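Local coordinates for major capsid protein (Paramecium bursaria Chlorella virus 1, PDB 5TIP), which self-assembles as trimers into the icosahedral capsid of a large chlorella virus, forming the glycosylated outer shell of the virion, at residues P87-L92 and W111-D116; Y332-Q337 and G344-G349; Y353-K358 and C368-I373. One frame throughout, in Å; residues are numbered along the deposited sequence.

Contact 1 of 3, residues P87-L92 and W111-D116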
# COMPACT_ATOMS: atom_id res chain seq x y z
N PRO A 87 -3.06 23.27 -6.37
CA PRO A 87 -2.58 24.66 -6.52
C PRO A 87 -1.28 24.93 -5.78
O PRO A 87 -0.44 25.68 -6.29
CB PRO A 87 -3.75 25.48 -5.96
CG PRO A 87 -4.40 24.57 -4.98
CD PRO A 87 -4.29 23.20 -5.57
N ALA A 88 -1.09 24.34 -4.61
CA ALA A 88 0.15 24.54 -3.87
C ALA A 88 1.33 23.89 -4.59
O ALA A 88 2.46 24.40 -4.51
CB ALA A 88 0.03 23.98 -2.46
N GLU A 89 1.09 22.78 -5.28
CA GLU A 89 2.15 22.15 -6.06
C GLU A 89 2.52 23.01 -7.27
O GLU A 89 3.71 23.19 -7.57
CB GLU A 89 1.72 20.75 -6.49
CG GLU A 89 2.65 20.07 -7.47
CD GLU A 89 2.03 18.81 -8.04
OE1 GLU A 89 1.92 17.81 -7.30
OE2 GLU A 89 1.65 18.82 -9.23
N GLU A 90 1.52 23.54 -7.97
CA GLU A 90 1.79 24.41 -9.11
C GLU A 90 2.45 25.71 -8.69
O GLU A 90 3.28 26.26 -9.42
CB GLU A 90 0.51 24.70 -9.88
CG GLU A 90 0.72 25.55 -11.12
CD GLU A 90 -0.57 25.93 -11.81
OE1 GLU A 90 -1.65 25.64 -11.26
OE2 GLU A 90 -0.50 26.52 -12.91
N LEU A 91 2.09 26.23 -7.51
CA LEU A 91 2.64 27.50 -7.05
C LEU A 91 4.16 27.43 -6.95
O LEU A 91 4.86 28.41 -7.25
CB LEU A 91 2.03 27.89 -5.71
CG LEU A 91 2.44 29.25 -5.14
CD1 LEU A 91 2.04 30.36 -6.10
CD2 LEU A 91 1.81 29.46 -3.78
N LEU A 92 4.69 26.28 -6.55
CA LEU A 92 6.14 26.05 -6.51
C LEU A 92 6.59 25.69 -7.92
O LEU A 92 6.78 24.52 -8.26
CB LEU A 92 6.48 24.96 -5.50
CG LEU A 92 7.87 25.01 -4.89
CD1 LEU A 92 8.05 26.33 -4.15
CD2 LEU A 92 8.09 23.84 -3.95
N TRP A 111 7.38 18.31 -12.84
CA TRP A 111 8.03 17.11 -12.34
C TRP A 111 7.36 16.62 -11.06
O TRP A 111 7.16 15.41 -10.88
CB TRP A 111 9.51 17.36 -12.09
CG TRP A 111 10.13 16.24 -11.33
CD1 TRP A 111 10.66 16.29 -10.07
CD2 TRP A 111 10.27 14.88 -11.76
NE1 TRP A 111 11.12 15.06 -9.69
CE2 TRP A 111 10.90 14.17 -10.71
CE3 TRP A 111 9.93 14.19 -12.93
CZ2 TRP A 111 11.19 12.81 -10.80
CZ3 TRP A 111 10.22 12.84 -13.01
CH2 TRP A 111 10.84 12.17 -11.96
N PHE A 112 6.99 17.53 -10.21
CA PHE A 112 6.28 17.19 -9.01
C PHE A 112 5.00 16.48 -9.43
O PHE A 112 4.65 15.50 -8.84
CB PHE A 112 6.00 18.44 -8.17
CG PHE A 112 7.12 18.83 -7.28
CD1 PHE A 112 8.38 18.87 -7.71
CD2 PHE A 112 6.89 19.11 -5.96
CE1 PHE A 112 9.40 19.20 -6.90
CE2 PHE A 112 7.93 19.42 -5.11
CZ PHE A 112 9.20 19.47 -5.59
N ARG A 113 4.32 16.98 -10.47
CA ARG A 113 3.10 16.35 -10.95
C ARG A 113 3.39 14.98 -11.55
O ARG A 113 2.63 14.03 -11.34
CB ARG A 113 2.41 17.25 -11.97
CG ARG A 113 1.02 16.78 -12.40
CD ARG A 113 -0.08 17.36 -11.51
NE ARG A 113 0.12 17.03 -10.10
CZ ARG A 113 -0.25 15.89 -9.54
NH1 ARG A 113 -0.86 14.96 -10.27
NH2 ARG A 113 -0.03 15.67 -8.26
N THR A 114 4.49 14.87 -12.31
CA THR A 114 4.85 13.59 -12.92
C THR A 114 5.32 12.59 -11.87
O THR A 114 4.96 11.41 -11.93
CB THR A 114 5.93 13.81 -13.98
OG1 THR A 114 5.41 14.65 -15.02
CG2 THR A 114 6.37 12.48 -14.58
N TYR A 115 6.13 13.04 -10.91
CA TYR A 115 6.59 12.16 -9.84
C TYR A 115 5.42 11.62 -9.03
O TYR A 115 5.41 10.44 -8.66
CB TYR A 115 7.57 12.90 -8.94
CG TYR A 115 8.01 12.11 -7.72
CD1 TYR A 115 9.08 11.24 -7.79
CD2 TYR A 115 7.35 12.26 -6.51
CE1 TYR A 115 9.48 10.52 -6.68
CE2 TYR A 115 7.74 11.54 -5.40
CZ TYR A 115 8.81 10.67 -5.49
OH TYR A 115 9.21 9.96 -4.38
N ASP A 116 4.43 12.47 -8.75
CA ASP A 116 3.27 12.03 -7.98
C ASP A 116 2.46 10.98 -8.74
O ASP A 116 1.95 10.03 -8.14
CB ASP A 116 2.40 13.23 -7.62
CG ASP A 116 1.26 12.88 -6.70
OD1 ASP A 116 1.52 12.36 -5.59
OD2 ASP A 116 0.09 13.12 -7.07

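Contact 2 of 3, residues Y332-Q337 and G344-G349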
# COMPACT_ATOMS: atom_id res chain seq x y z
N TYR A 332 1.36 0.40 -22.98
CA TYR A 332 2.41 -0.42 -22.37
C TYR A 332 3.25 0.41 -21.41
O TYR A 332 3.56 -0.05 -20.30
CB TYR A 332 3.28 -1.04 -23.46
CG TYR A 332 4.60 -1.58 -22.95
CD1 TYR A 332 4.68 -2.84 -22.36
CD2 TYR A 332 5.77 -0.85 -23.07
CE1 TYR A 332 5.88 -3.34 -21.89
CE2 TYR A 332 6.98 -1.34 -22.61
CZ TYR A 332 7.02 -2.58 -22.02
OH TYR A 332 8.22 -3.08 -21.56
N PHE A 333 3.64 1.61 -21.82
CA PHE A 333 4.47 2.46 -20.97
C PHE A 333 3.67 3.08 -19.83
O PHE A 333 4.27 3.57 -18.86
CB PHE A 333 5.11 3.57 -21.80
CG PHE A 333 5.90 3.07 -22.98
CD1 PHE A 333 7.21 2.67 -22.84
CD2 PHE A 333 5.32 3.01 -24.24
CE1 PHE A 333 7.93 2.20 -23.92
CE2 PHE A 333 6.03 2.55 -25.33
CZ PHE A 333 7.34 2.15 -25.17
N ASN A 334 2.34 3.07 -19.92
CA ASN A 334 1.50 3.64 -18.87
C ASN A 334 1.02 2.60 -17.87
O ASN A 334 0.84 2.92 -16.69
CB ASN A 334 0.29 4.33 -19.51
CG ASN A 334 -0.67 4.90 -18.48
OD1 ASN A 334 -1.75 4.35 -18.25
ND2 ASN A 334 -0.29 6.00 -17.85
N LYS A 335 0.82 1.36 -18.31
CA LYS A 335 0.31 0.29 -17.46
C LYS A 335 1.36 -0.75 -17.10
O LYS A 335 1.53 -1.08 -15.92
CB LYS A 335 -0.87 -0.40 -18.15
CG LYS A 335 -2.08 0.49 -18.35
CD LYS A 335 -3.19 -0.27 -19.05
CE LYS A 335 -4.42 0.60 -19.22
NZ LYS A 335 -5.22 0.16 -20.39
N VAL A 336 2.08 -1.27 -18.09
CA VAL A 336 2.92 -2.45 -17.87
C VAL A 336 4.25 -2.06 -17.25
O VAL A 336 4.71 -2.69 -16.29
CB VAL A 336 3.11 -3.21 -19.19
CG1 VAL A 336 3.96 -4.45 -18.97
CG2 VAL A 336 1.77 -3.57 -19.77
N GLN A 337 4.91 -1.05 -17.81
CA GLN A 337 6.17 -0.58 -17.21
C GLN A 337 5.99 -0.18 -15.75
O GLN A 337 6.85 -0.55 -14.93
CB GLN A 337 6.75 0.56 -18.05
CG GLN A 337 7.52 0.11 -19.27
CD GLN A 337 8.90 -0.39 -18.92
OE1 GLN A 337 9.53 0.09 -17.98
NE2 GLN A 337 9.39 -1.36 -19.69
N GLY A 344 2.14 0.45 -8.47
CA GLY A 344 1.03 1.31 -8.13
C GLY A 344 0.04 1.41 -9.28
O GLY A 344 -0.25 0.41 -9.94
N VAL A 345 -0.48 2.61 -9.53
CA VAL A 345 -1.32 2.86 -10.70
C VAL A 345 -0.99 4.26 -11.21
O VAL A 345 -0.85 5.20 -10.43
CB VAL A 345 -2.82 2.71 -10.39
CG1 VAL A 345 -3.32 3.79 -9.44
CG2 VAL A 345 -3.63 2.72 -11.68
N THR A 346 -0.82 4.38 -12.52
CA THR A 346 -0.42 5.63 -13.14
C THR A 346 -1.54 6.14 -14.03
O THR A 346 -2.03 5.40 -14.89
CB THR A 346 0.86 5.45 -13.96
OG1 THR A 346 1.94 5.10 -13.09
CG2 THR A 346 1.21 6.73 -14.70
N PRO A 347 -1.97 7.39 -13.87
CA PRO A 347 -3.03 7.92 -14.73
C PRO A 347 -2.59 7.99 -16.18
O PRO A 347 -1.39 8.07 -16.48
CB PRO A 347 -3.29 9.32 -14.15
CG PRO A 347 -2.03 9.67 -13.44
CD PRO A 347 -1.51 8.38 -12.88
N ALA A 348 -3.57 7.94 -17.08
CA ALA A 348 -3.28 7.99 -18.50
C ALA A 348 -2.57 9.30 -18.85
O ALA A 348 -2.80 10.34 -18.23
CB ALA A 348 -4.56 7.85 -19.31
N GLY A 349 -1.70 9.23 -19.86
CA GLY A 349 -0.94 10.38 -20.29
C GLY A 349 0.43 10.51 -19.68
O GLY A 349 1.19 11.39 -20.10
O HOH W 1 -0.11 2.30 -14.37

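Contact 3 of 3, residues Y353-K358 and C368-I373. With HG (mercury (II) ion), chain T.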
# COMPACT_ATOMS: atom_id res chain seq x y z
N TYR A 353 9.73 4.43 -19.03
CA TYR A 353 10.59 3.32 -19.42
C TYR A 353 11.74 3.24 -18.43
O TYR A 353 12.52 4.19 -18.32
CB TYR A 353 11.11 3.47 -20.85
CG TYR A 353 11.90 2.26 -21.28
CD1 TYR A 353 11.26 1.08 -21.65
CD2 TYR A 353 13.29 2.27 -21.30
CE1 TYR A 353 11.97 -0.03 -22.04
CE2 TYR A 353 14.02 1.16 -21.68
CZ TYR A 353 13.35 0.01 -22.05
OH TYR A 353 14.06 -1.10 -22.44
N SER A 354 11.84 2.12 -17.74
CA SER A 354 12.82 1.95 -16.67
C SER A 354 14.00 1.13 -17.16
O SER A 354 13.82 0.06 -17.76
CB SER A 354 12.17 1.28 -15.46
OG SER A 354 13.13 1.07 -14.43
N PHE A 355 15.20 1.63 -16.91
CA PHE A 355 16.41 0.83 -17.07
C PHE A 355 16.77 0.08 -15.80
O PHE A 355 17.71 -0.72 -15.81
CB PHE A 355 17.59 1.72 -17.48
CG PHE A 355 17.31 2.60 -18.66
CD1 PHE A 355 17.29 2.08 -19.95
CD2 PHE A 355 17.07 3.96 -18.49
CE1 PHE A 355 17.03 2.90 -21.03
CE2 PHE A 355 16.81 4.77 -19.57
CZ PHE A 355 16.79 4.24 -20.84
N ALA A 356 16.03 0.32 -14.72
CA ALA A 356 16.31 -0.25 -13.41
C ALA A 356 15.23 -1.25 -13.03
O ALA A 356 14.08 -1.14 -13.47
CB ALA A 356 16.40 0.84 -12.34
N LEU A 357 15.60 -2.22 -12.20
CA LEU A 357 14.63 -3.18 -11.70
C LEU A 357 13.71 -2.54 -10.67
O LEU A 357 12.53 -2.90 -10.59
CB LEU A 357 15.35 -4.39 -11.10
CG LEU A 357 16.21 -5.21 -12.07
CD1 LEU A 357 17.11 -6.15 -11.30
CD2 LEU A 357 15.33 -5.98 -13.04
N LYS A 358 14.22 -1.60 -9.88
CA LYS A 358 13.44 -0.89 -8.87
C LYS A 358 13.74 0.60 -8.99
O LYS A 358 14.57 1.14 -8.24
CB LYS A 358 13.75 -1.40 -7.46
CG LYS A 358 13.44 -2.88 -7.25
CD LYS A 358 13.74 -3.32 -5.82
CE LYS A 358 12.63 -2.92 -4.85
NZ LYS A 358 12.60 -1.47 -4.53
N CYS A 368 21.43 3.13 -17.47
CA CYS A 368 21.98 3.30 -18.81
C CYS A 368 22.79 4.59 -18.84
O CYS A 368 22.29 5.65 -18.47
CB CYS A 368 20.89 3.35 -19.87
SG CYS A 368 21.53 3.77 -21.48
N ASN A 369 24.04 4.49 -19.28
CA ASN A 369 24.95 5.63 -19.29
C ASN A 369 24.71 6.41 -20.58
O ASN A 369 25.21 6.04 -21.65
CB ASN A 369 26.40 5.17 -19.17
CG ASN A 369 27.33 6.29 -18.75
OD1 ASN A 369 27.02 7.46 -18.93
ND2 ASN A 369 28.47 5.92 -18.18
N PHE A 370 23.95 7.50 -20.48
CA PHE A 370 23.69 8.36 -21.63
C PHE A 370 24.90 9.21 -22.01
O PHE A 370 24.88 9.82 -23.09
CB PHE A 370 22.49 9.26 -21.36
CG PHE A 370 21.17 8.60 -21.63
CD1 PHE A 370 20.61 7.74 -20.71
CD2 PHE A 370 20.49 8.85 -22.81
CE1 PHE A 370 19.40 7.13 -20.95
CE2 PHE A 370 19.27 8.25 -23.06
CZ PHE A 370 18.72 7.39 -22.13
N SER A 371 25.93 9.27 -21.16
CA SER A 371 27.14 9.99 -21.53
C SER A 371 27.97 9.24 -22.57
O SER A 371 28.86 9.84 -23.18
CB SER A 371 28.00 10.25 -20.29
OG SER A 371 27.31 11.05 -19.34
N ARG A 372 27.71 7.95 -22.77
CA ARG A 372 28.43 7.16 -23.76
C ARG A 372 27.60 6.87 -25.00
O ARG A 372 28.00 6.03 -25.82
CB ARG A 372 28.93 5.86 -23.14
CG ARG A 372 29.81 6.09 -21.92
CD ARG A 372 30.97 6.99 -22.30
NE ARG A 372 31.80 6.41 -23.35
CZ ARG A 372 32.62 7.12 -24.12
NH1 ARG A 372 32.71 8.44 -23.95
NH2 ARG A 372 33.35 6.53 -25.05
N ILE A 373 26.46 7.53 -25.17
CA ILE A 373 25.58 7.31 -26.31
C ILE A 373 25.56 8.60 -27.12
O ILE A 373 25.16 9.66 -26.61
CB ILE A 373 24.16 6.91 -25.88
CG1 ILE A 373 24.22 5.69 -24.95
CG2 ILE A 373 23.29 6.64 -27.09
CD1 ILE A 373 22.89 5.33 -24.36
HG HG T . 19.76 3.87 -23.29

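Contact 1 of 3, residues P87-L92 and W111-D116
Glu89 and Arg113 meet in a side-on, two-pronged salt bridge that joins the short helix 87-91 to helix 109-119. Arg113 NE donates to the syn lone pair of Glu89 OE2 at 2.5 Å, while Arg113 NH2 reaches Glu89 OE1 at 3.1 Å on the syn side. Carboxylate and guanidinium lie nearly coplanar, 6° apart. Glu89 gets there with an extended chain; Arg113 bends at chi2 (90°) and chi3 (-57°), which folds its guanidinium back beside its own helix.

The same arginine is also held from within its helix: NH2 donates to Asp116 OD2 at 2.8 Å, meeting that carboxylate from above its plane. Two acids thus share one buried guanidinium, which probably offsets the repulsion between them. Tyr128 and Tyr271 give Glu89 further hydrogen bonds, and Tyr86 makes a cation-pi contact with Arg113.

Apolar packing adds to it. Glu89 CG rests on Phe112 CB at 3.8 Å, using the aliphatic part of the acid, and the Phe112 side chain also packs on Val148 of strand 143-149.

The arrangement is a buried Glu-Arg-Asp salt-bridge network between two helices, here within the N-terminal domain of a double jelly-roll capsid protein.

Contact 2 of 3, residues Y332-Q337 and G344-G349
Asn334 lays its amide against the backbone of Thr346, Pro347 and Ala348, tying helix 330-341 to the irregular segment that leads from it into strand 350-354. This helix-to-strand connection belongs to the C-terminal part of the double jelly-roll fold, and the helix has a wider pi-type turn at 332-336, where Tyr332 O accepts from both Val336 N and Gln337 N.

The direct bond across the contact runs from Asn334 ND2 to Pro347 O, 2.7 Å long with an angle of 142° at the hydrogen. The donor stands above the carbonyl plane of Pro347, although the acceptor lies close to the plane of the Asn334 amide. With CG anti to the backbone N (chi1 178°), the asparagine chain runs out from the helix and brings its amide to the extended segment. ND2 has a further acceptor in Val350 O, which fixes the amide's rotation between the loop and the start of the next strand.

The CG2 methyl of Thr346 lies 3.6 Å from Asn334 ND2, a van der Waals contact beside the amide. Its OG1 turns to Ala117 O of helix 109-119 in a weak hydrogen bond. Arg130 of the second subunit donates to both Asn334 OD1 and Thr346 O, so a trimer interface grips the two sides of the contact together.

A water completes the link between the backbones, donating to Asn334 O at 2.6 Å and accepting from Thr346 N at 2.9 Å.

Contact 3 of 3, residues Y353-K358 and C368-I373
The Phe355 ring carries Cys368 CB over one face, almost at its centre: the carbon stands 3.8 Å from the ring centroid and 12° off the ring normal, a CH-pi contact. Cys368 SG lies above the ring at a longer 4.8 Å from the centroid. Phe355 CE2 comes 3.8 Å from Phe370 CE1, at the edge of the Phe370 ring and near its plane. The two rings are inclined at 69° with centroids 5.8 Å apart, an oblique pairing. Phe355 CE1 in turn lies at the edge of the Tyr353 ring, and Gln6 of the third subunit packs on Phe355.

A mercury (II) ion is bound by Cys368 SG at 2.5 Å, as expected for a soft thiolate ligand. With SG anti to the backbone N (chi1 173°), the sulfur reaches the ion in an apolar setting: Phe355 CE1 is 3.7 Å from the mercury, and Phe370 CZ and Ile373 CD1 also border it.

At the end of strand 368-369, Asn369 OD1 accepts from Ser371 N, forming an Asx turn as the chain leaves the strand.

Both segments hydrogen-bond through their backbones to strand 257-266, Phe355 with Lys259 and Cys368 with Thr258, and the Phe355 side chain also packs on Leu261 of that strand. Tyr353 and Ser354 lie against helix 330-341.

How the contacts relate
The three contacts follow in series along the chain, contact 1 in the N-terminal half of the double jelly roll and contacts 2 and 3 in the C-terminal half. Centres of contacts 1 and 2 are about 19 Å apart, as are those of 2 and 3, whereas the centres of 1 and 3 are about 25 Å apart. Helix 109-119, used in contact 1, also packs on segment 344-349 of contact 2, bringing the two halves of the fold together. Contacts 2 and 3 touch directly: Gln337 OE1 probably accepts from Ser354 N, linking helix 330-341 to strand 350-354. Both meet the second subunit, placing them at the trimer interface, while contact 1 stays within its own chain.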